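PDB 5DN7: protein FAM179B from Mus musculus, which binds microtubules and promotes their polymerization through its TOG domains, of which this chain is the second, and takes part in building cilia and regulating their length. Local coordinates for residues K120-M128 / L253-Y261; Y127-M135 / I165-Y173. One frame throughout, in Å; residues are numbered along the deposited sequence.

Contact 1. Residues K120-M128 / L253-Y261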
# COMPACT_ATOMS: atom_id res chain seq x y z
N LYS A 120 -12.86 3.81 2.63
CA LYS A 120 -13.93 2.97 2.09
C LYS A 120 -13.42 1.60 1.71
O LYS A 120 -12.36 1.47 1.09
CB LYS A 120 -14.61 3.65 0.90
CG LYS A 120 -15.36 4.93 1.29
CD LYS A 120 -16.02 5.58 0.09
CE LYS A 120 -16.88 6.80 0.50
NZ LYS A 120 -16.09 7.88 1.15
N LEU A 121 -14.18 0.58 2.08
CA LEU A 121 -13.78 -0.78 1.82
C LEU A 121 -13.59 -1.06 0.33
O LEU A 121 -12.65 -1.77 -0.02
CB LEU A 121 -14.80 -1.75 2.44
CG LEU A 121 -14.52 -3.25 2.36
CD1 LEU A 121 -15.04 -3.98 3.61
CD2 LEU A 121 -15.17 -3.84 1.09
N VAL A 122 -14.44 -0.55 -0.57
CA VAL A 122 -14.24 -0.88 -2.00
C VAL A 122 -12.87 -0.34 -2.52
O VAL A 122 -12.10 -1.01 -3.26
CB VAL A 122 -15.41 -0.36 -2.89
CG1 VAL A 122 -16.64 -1.27 -2.78
CG2 VAL A 122 -15.76 1.06 -2.54
N ILE A 123 -12.56 0.87 -2.05
CA ILE A 123 -11.30 1.50 -2.33
C ILE A 123 -10.14 0.65 -1.82
O ILE A 123 -9.28 0.27 -2.60
CB ILE A 123 -11.24 2.91 -1.72
CG1 ILE A 123 -12.27 3.80 -2.41
CG2 ILE A 123 -9.85 3.51 -1.84
CD1 ILE A 123 -12.28 3.65 -3.91
N LYS A 124 -10.16 0.34 -0.53
CA LYS A 124 -9.14 -0.51 0.09
C LYS A 124 -8.97 -1.87 -0.62
O LYS A 124 -7.85 -2.35 -0.77
CB LYS A 124 -9.47 -0.72 1.57
CG LYS A 124 -8.48 -1.62 2.28
CD LYS A 124 -8.69 -1.62 3.79
CE LYS A 124 -7.90 -2.77 4.41
NZ LYS A 124 -8.30 -3.08 5.84
N GLN A 125 -10.07 -2.46 -1.08
CA GLN A 125 -9.98 -3.68 -1.90
C GLN A 125 -9.06 -3.44 -3.10
O GLN A 125 -8.09 -4.20 -3.34
CB GLN A 125 -11.35 -4.12 -2.42
CG GLN A 125 -12.15 -4.97 -1.46
CD GLN A 125 -13.56 -5.23 -1.96
OE1 GLN A 125 -13.98 -4.71 -3.00
NE2 GLN A 125 -14.32 -6.02 -1.20
N GLU A 126 -9.36 -2.37 -3.84
CA GLU A 126 -8.53 -2.13 -5.02
C GLU A 126 -7.08 -1.76 -4.70
O GLU A 126 -6.14 -2.28 -5.35
CB GLU A 126 -9.17 -1.06 -5.90
CG GLU A 126 -10.55 -1.49 -6.41
CD GLU A 126 -10.50 -2.80 -7.19
OE1 GLU A 126 -9.49 -3.06 -7.88
OE2 GLU A 126 -11.48 -3.58 -7.11
N TYR A 127 -6.84 -0.91 -3.71
CA TYR A 127 -5.43 -0.56 -3.53
C TYR A 127 -4.63 -1.70 -2.88
O TYR A 127 -3.43 -1.82 -3.13
CB TYR A 127 -5.25 0.77 -2.77
CG TYR A 127 -5.63 0.89 -1.32
CD1 TYR A 127 -4.99 0.15 -0.32
CD2 TYR A 127 -6.58 1.85 -0.93
CE1 TYR A 127 -5.33 0.32 1.02
CE2 TYR A 127 -6.92 2.02 0.40
CZ TYR A 127 -6.30 1.27 1.37
OH TYR A 127 -6.65 1.46 2.68
N MET A 128 -5.27 -2.56 -2.10
CA MET A 128 -4.57 -3.73 -1.59
C MET A 128 -4.20 -4.67 -2.75
O MET A 128 -3.06 -5.23 -2.79
CB MET A 128 -5.41 -4.48 -0.55
CG MET A 128 -5.51 -3.81 0.83
SD MET A 128 -3.92 -3.21 1.49
CE MET A 128 -2.88 -4.68 1.42
N LEU A 253 -4.34 -12.41 7.64
CA LEU A 253 -4.86 -11.78 6.44
C LEU A 253 -6.18 -12.39 6.03
O LEU A 253 -6.31 -13.60 5.99
CB LEU A 253 -3.87 -11.92 5.29
CG LEU A 253 -2.55 -11.16 5.36
CD1 LEU A 253 -1.80 -11.39 4.07
CD2 LEU A 253 -2.81 -9.68 5.59
N THR A 254 -7.14 -11.55 5.68
CA THR A 254 -8.35 -12.04 5.04
C THR A 254 -8.03 -12.44 3.60
O THR A 254 -6.95 -12.19 3.12
CB THR A 254 -9.46 -11.00 5.01
OG1 THR A 254 -9.15 -10.02 4.02
CG2 THR A 254 -9.60 -10.35 6.38
N GLU A 255 -9.01 -13.05 2.94
CA GLU A 255 -8.87 -13.39 1.53
C GLU A 255 -8.70 -12.11 0.72
O GLU A 255 -7.92 -12.07 -0.23
CB GLU A 255 -10.10 -14.16 1.04
CG GLU A 255 -10.01 -14.61 -0.40
CD GLU A 255 -11.23 -15.41 -0.84
OE1 GLU A 255 -12.16 -15.58 -0.02
OE2 GLU A 255 -11.25 -15.88 -2.00
N GLN A 256 -9.39 -11.05 1.13
CA GLN A 256 -9.29 -9.76 0.46
C GLN A 256 -7.95 -9.07 0.71
O GLN A 256 -7.73 -7.96 0.24
CB GLN A 256 -10.44 -8.85 0.89
CG GLN A 256 -11.81 -9.31 0.44
CD GLN A 256 -12.94 -8.73 1.27
OE1 GLN A 256 -13.73 -7.92 0.78
NE2 GLN A 256 -13.01 -9.13 2.53
N GLY A 257 -7.06 -9.73 1.45
CA GLY A 257 -5.76 -9.15 1.73
C GLY A 257 -5.79 -8.14 2.87
O GLY A 257 -4.80 -7.46 3.10
N PHE A 258 -6.90 -8.04 3.58
CA PHE A 258 -6.98 -7.09 4.70
C PHE A 258 -6.34 -7.70 5.92
O PHE A 258 -6.33 -8.92 6.07
CB PHE A 258 -8.43 -6.70 5.03
CG PHE A 258 -9.18 -6.11 3.87
CD1 PHE A 258 -8.53 -5.73 2.71
CD2 PHE A 258 -10.55 -5.93 3.94
CE1 PHE A 258 -9.22 -5.20 1.64
CE2 PHE A 258 -11.24 -5.39 2.87
CZ PHE A 258 -10.57 -5.03 1.72
N VAL A 259 -5.82 -6.86 6.80
CA VAL A 259 -5.27 -7.32 8.07
C VAL A 259 -6.35 -7.34 9.15
O VAL A 259 -7.03 -6.34 9.40
CB VAL A 259 -4.10 -6.43 8.55
CG1 VAL A 259 -3.61 -6.87 9.92
CG2 VAL A 259 -2.95 -6.44 7.53
N GLU A 260 -6.49 -8.48 9.80
CA GLU A 260 -7.29 -8.59 11.01
C GLU A 260 -6.35 -8.66 12.20
O GLU A 260 -5.42 -9.45 12.19
CB GLU A 260 -8.19 -9.82 10.98
CG GLU A 260 -9.23 -9.80 9.89
CD GLU A 260 -10.05 -11.08 9.86
OE1 GLU A 260 -9.55 -12.14 10.32
OE2 GLU A 260 -11.22 -11.04 9.39
N TYR A 261 -6.61 -7.85 13.22
CA TYR A 261 -5.71 -7.76 14.36
C TYR A 261 -5.96 -8.89 15.34
O TYR A 261 -7.08 -9.39 15.46
CB TYR A 261 -5.86 -6.41 15.08
CG TYR A 261 -5.32 -5.21 14.32
CD1 TYR A 261 -5.07 -5.27 12.95
CD2 TYR A 261 -5.03 -4.03 14.99
CE1 TYR A 261 -4.57 -4.17 12.27
CE2 TYR A 261 -4.54 -2.93 14.32
CZ TYR A 261 -4.32 -3.01 12.96
OH TYR A 261 -3.82 -1.90 12.32
O HOH W 1 -5.86 -3.88 6.49
O HOH W 2 -7.96 -7.11 -2.16
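Lys124 lies across one face of the Phe258 ring. Lys124 CE sits 3.8 Å from the Phe258 ring centroid, over the face, in a CH-pi contact. NZ follows as an off-centre cation-pi partner. The chain reaches that far because CG stands opposite the backbone N (chi1 178°) and every later torsion is extended. The other face of the ring is filled by Gln256 CB of its own loop, so the phenyl group is held between two aliphatic chains. At the edge, Phe258 CZ meets Gln125 CG at 3.6 Å, and CE2 meets Leu121 CG. Met128 CG approaches CE1 from an oblique direction. The ring is thus set against one side of the helix over two turns.

A polar link runs beside it. Gln125 NE2 donates to Gln256 OE1 at 2.8 Å with an N-H...O angle of 150°. The donor lies in the plane of the acceptor carbonyl, although the two amides are turned 57° apart. Gln256 is poorly ordered, so this bond is probably not rigid. Two waters add bridges: one accepts from Lys124 NZ (2.6 Å) and from Val259 N, the other donates to Gln125 O and Gln256 O.

The loop has its own bracing. Thr254 to Gly257 form a type I turn, and Phe258 N donates to Thr254 OG1 at 3.0 Å. Gly257 has a positive phi that suits glycine, and its O meets Met128 CE. The turn joins the short antiparallel strands 252-253 and 259-260, a C-terminal hairpin lying against helix 121-138 and helix 156-172.

Contact 2. Residues Y127-M135 / I165-Y173; sequences YMKIFLKLM and ICICSLLTY
The Phe131 ring meets Ile165 CD1 obliquely, with CD2 and CE2 both 3.5 Å from that methyl. The Tyr173 ring carries Thr172 CG2 on one face, offset toward the rim. Met135 CB comes to Tyr173 CE2 at 3.8 Å, again obliquely. Met135 SD stands 5.4 Å from the Tyr173 ring centroid, 71° off the normal, in a Met-aromatic contact.

Met135 is extended beyond CG, which carries its sulfur and methyl along Ser169 to Ile165. Met135 SD lies 3.2 Å from Ser169 OG, and CE touches Ile165 CG2. Ser169 OG is buried and has no hydrogen-bonding partner in the model. Nearer the start of both segments, Met128 SD packs on Ile165 CG1, and its CE reaches Cys168 SG. Leu132 CD2 meets Cys168 SG at 3.8 Å.

No direct hydrogen bond links 127-135 to 165-173, but Tyr127 OH bonds Glu161 OE1 of helix 156-172. A water bridges the segments: it donates to Leu132 O and is hydrogen-bonded to Tyr173 OH at 2.6 Å. Within helix 156-172, Thr172 OG1 donates to Cys168 O at 2.7 Å, from above the carbonyl plane. Replacing Tyr173 with an alanine would probably leave the water without its second support and open a gap beside Met135 CB.

Helix 140-148 backs the contact, with Leu144 against Met135 and Leu147 against Ile165. The axes of 127-135 and 165-172 approach to 11.1 Å, and their N-to-C directions differ by 48°. This is the apolar packing of successive HEAT repeats in a TOG solenoid: helix 121-138 lies in predicted repeat HEAT 6 and helix 156-172 in HEAT 7.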
# COMPACT_ATOMS: atom_id res chain seq x y z
N TYR A 127 -6.84 -0.91 -3.71
CA TYR A 127 -5.43 -0.56 -3.53
C TYR A 127 -4.63 -1.70 -2.88
O TYR A 127 -3.43 -1.82 -3.13
CB TYR A 127 -5.25 0.77 -2.77
CG TYR A 127 -5.63 0.89 -1.32
CD1 TYR A 127 -4.99 0.15 -0.32
CD2 TYR A 127 -6.58 1.85 -0.93
CE1 TYR A 127 -5.33 0.32 1.02
CE2 TYR A 127 -6.92 2.02 0.40
CZ TYR A 127 -6.30 1.27 1.37
OH TYR A 127 -6.65 1.46 2.68
N MET A 128 -5.27 -2.56 -2.10
CA MET A 128 -4.57 -3.73 -1.59
C MET A 128 -4.20 -4.67 -2.75
O MET A 128 -3.06 -5.23 -2.79
CB MET A 128 -5.41 -4.48 -0.55
CG MET A 128 -5.51 -3.81 0.83
SD MET A 128 -3.92 -3.21 1.49
CE MET A 128 -2.88 -4.68 1.42
N LYS A 129 -5.13 -4.84 -3.70
CA LYS A 129 -4.76 -5.60 -4.91
C LYS A 129 -3.52 -5.02 -5.58
O LYS A 129 -2.54 -5.75 -5.90
CB LYS A 129 -5.92 -5.63 -5.92
CG LYS A 129 -7.08 -6.55 -5.53
CD LYS A 129 -8.28 -6.23 -6.42
CE LYS A 129 -9.46 -7.10 -6.09
NZ LYS A 129 -10.70 -6.47 -6.63
N ILE A 130 -3.54 -3.70 -5.77
CA ILE A 130 -2.39 -3.06 -6.42
C ILE A 130 -1.08 -3.29 -5.66
O ILE A 130 -0.10 -3.76 -6.24
CB ILE A 130 -2.62 -1.56 -6.61
CG1 ILE A 130 -3.72 -1.35 -7.65
CG2 ILE A 130 -1.36 -0.91 -7.13
CD1 ILE A 130 -4.46 -0.06 -7.50
N PHE A 131 -1.05 -2.98 -4.36
CA PHE A 131 0.19 -3.14 -3.60
C PHE A 131 0.71 -4.59 -3.58
O PHE A 131 1.92 -4.80 -3.63
CB PHE A 131 0.03 -2.62 -2.16
CG PHE A 131 0.14 -1.12 -2.04
CD1 PHE A 131 1.34 -0.48 -2.28
CD2 PHE A 131 -0.96 -0.34 -1.67
CE1 PHE A 131 1.46 0.90 -2.18
CE2 PHE A 131 -0.85 1.04 -1.56
CZ PHE A 131 0.37 1.66 -1.81
N LEU A 132 -0.19 -5.58 -3.52
CA LEU A 132 0.26 -6.96 -3.52
C LEU A 132 0.83 -7.34 -4.87
O LEU A 132 1.85 -8.06 -4.94
CB LEU A 132 -0.88 -7.92 -3.14
CG LEU A 132 -1.18 -7.89 -1.63
CD1 LEU A 132 -2.56 -8.50 -1.30
CD2 LEU A 132 -0.06 -8.58 -0.87
N LYS A 133 0.21 -6.86 -5.95
CA LYS A 133 0.80 -7.09 -7.27
C LYS A 133 2.22 -6.48 -7.36
O LYS A 133 3.18 -7.15 -7.81
CB LYS A 133 -0.10 -6.52 -8.37
CG LYS A 133 0.24 -7.02 -9.76
CD LYS A 133 0.11 -8.55 -9.81
CE LYS A 133 0.42 -9.13 -11.18
NZ LYS A 133 -0.25 -10.47 -11.32
N LEU A 134 2.34 -5.23 -6.92
CA LEU A 134 3.63 -4.55 -6.91
C LEU A 134 4.67 -5.38 -6.17
O LEU A 134 5.76 -5.61 -6.67
CB LEU A 134 3.54 -3.16 -6.27
CG LEU A 134 2.80 -2.05 -7.02
CD1 LEU A 134 2.92 -0.73 -6.25
CD2 LEU A 134 3.28 -1.88 -8.46
N MET A 135 4.32 -5.84 -4.97
CA MET A 135 5.27 -6.64 -4.19
C MET A 135 5.65 -7.93 -4.90
O MET A 135 6.79 -8.38 -4.80
CB MET A 135 4.71 -6.99 -2.83
CG MET A 135 4.58 -5.80 -1.94
SD MET A 135 3.72 -6.25 -0.45
CE MET A 135 3.67 -4.60 0.22
N ILE A 165 -0.16 -2.16 5.47
CA ILE A 165 0.38 -2.75 4.25
C ILE A 165 1.72 -3.43 4.55
O ILE A 165 2.04 -4.48 3.97
CB ILE A 165 0.51 -1.69 3.13
CG1 ILE A 165 -0.88 -1.29 2.62
CG2 ILE A 165 1.33 -2.20 1.95
CD1 ILE A 165 -0.87 0.03 1.78
N CYS A 166 2.50 -2.83 5.45
CA CYS A 166 3.69 -3.51 5.95
C CYS A 166 3.33 -4.86 6.62
O CYS A 166 3.97 -5.90 6.33
CB CYS A 166 4.46 -2.61 6.93
SG CYS A 166 5.25 -1.21 6.10
N ILE A 167 2.32 -4.86 7.48
CA ILE A 167 1.88 -6.10 8.14
C ILE A 167 1.50 -7.16 7.12
O ILE A 167 1.91 -8.33 7.19
CB ILE A 167 0.68 -5.87 9.07
CG1 ILE A 167 1.04 -4.93 10.21
CG2 ILE A 167 0.12 -7.23 9.61
CD1 ILE A 167 -0.17 -4.41 10.97
N CYS A 168 0.71 -6.73 6.14
CA CYS A 168 0.27 -7.59 5.08
C CYS A 168 1.47 -8.24 4.34
O CYS A 168 1.52 -9.46 4.11
CB CYS A 168 -0.60 -6.77 4.13
SG CYS A 168 -1.19 -7.66 2.68
N SER A 169 2.43 -7.39 4.01
CA SER A 169 3.67 -7.80 3.37
C SER A 169 4.42 -8.87 4.19
O SER A 169 4.84 -9.90 3.64
CB SER A 169 4.57 -6.56 3.17
OG SER A 169 5.50 -6.76 2.14
N LEU A 170 4.57 -8.64 5.48
CA LEU A 170 5.34 -9.52 6.33
C LEU A 170 4.60 -10.84 6.57
O LEU A 170 5.22 -11.84 6.91
CB LEU A 170 5.64 -8.86 7.67
CG LEU A 170 6.66 -7.72 7.69
CD1 LEU A 170 6.34 -6.76 8.84
CD2 LEU A 170 8.07 -8.32 7.83
N LEU A 171 3.28 -10.83 6.40
CA LEU A 171 2.51 -12.06 6.50
C LEU A 171 2.40 -12.80 5.15
O LEU A 171 1.95 -13.93 5.09
CB LEU A 171 1.10 -11.78 7.05
CG LEU A 171 0.90 -11.36 8.51
CD1 LEU A 171 -0.54 -10.91 8.76
CD2 LEU A 171 1.27 -12.50 9.44
N THR A 172 2.78 -12.15 4.06
CA THR A 172 2.68 -12.77 2.74
C THR A 172 4.02 -13.38 2.26
O THR A 172 4.03 -14.35 1.50
CB THR A 172 2.17 -11.74 1.71
OG1 THR A 172 0.92 -11.24 2.15
CG2 THR A 172 2.03 -12.35 0.32
N TYR A 173 5.12 -12.81 2.73
CA TYR A 173 6.46 -13.15 2.25
C TYR A 173 7.33 -13.67 3.37
O TYR A 173 7.20 -13.24 4.51
CB TYR A 173 7.09 -11.92 1.59
CG TYR A 173 6.39 -11.54 0.31
CD1 TYR A 173 6.65 -12.24 -0.85
CD2 TYR A 173 5.43 -10.52 0.28
CE1 TYR A 173 6.00 -11.93 -2.03
CE2 TYR A 173 4.76 -10.22 -0.90
CZ TYR A 173 5.06 -10.93 -2.06
OH TYR A 173 4.44 -10.66 -3.26
O HOH W 3 1.87 -10.19 -3.13

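From the N terminus, the chain passes through helix 105-114 and enters helix 121-138, which serves both contacts. Its first half belongs to contact 1 and its second to contact 2, with Tyr127 and Met128 shared. Helix 140-148 follows, and helix 156-172 then closes the short loop of contact 2, between neighbouring repeats. The chain runs on through helices 180-187, 196-213, 219-226 and 237-246 before the hairpin returns to close contact 1. Contact 2 is therefore nested inside contact 1. The two also touch: Leu253 and Gly257 pack on Thr172 and Cys168. The C-terminal hairpin thus meets both helices that contact 2 joins.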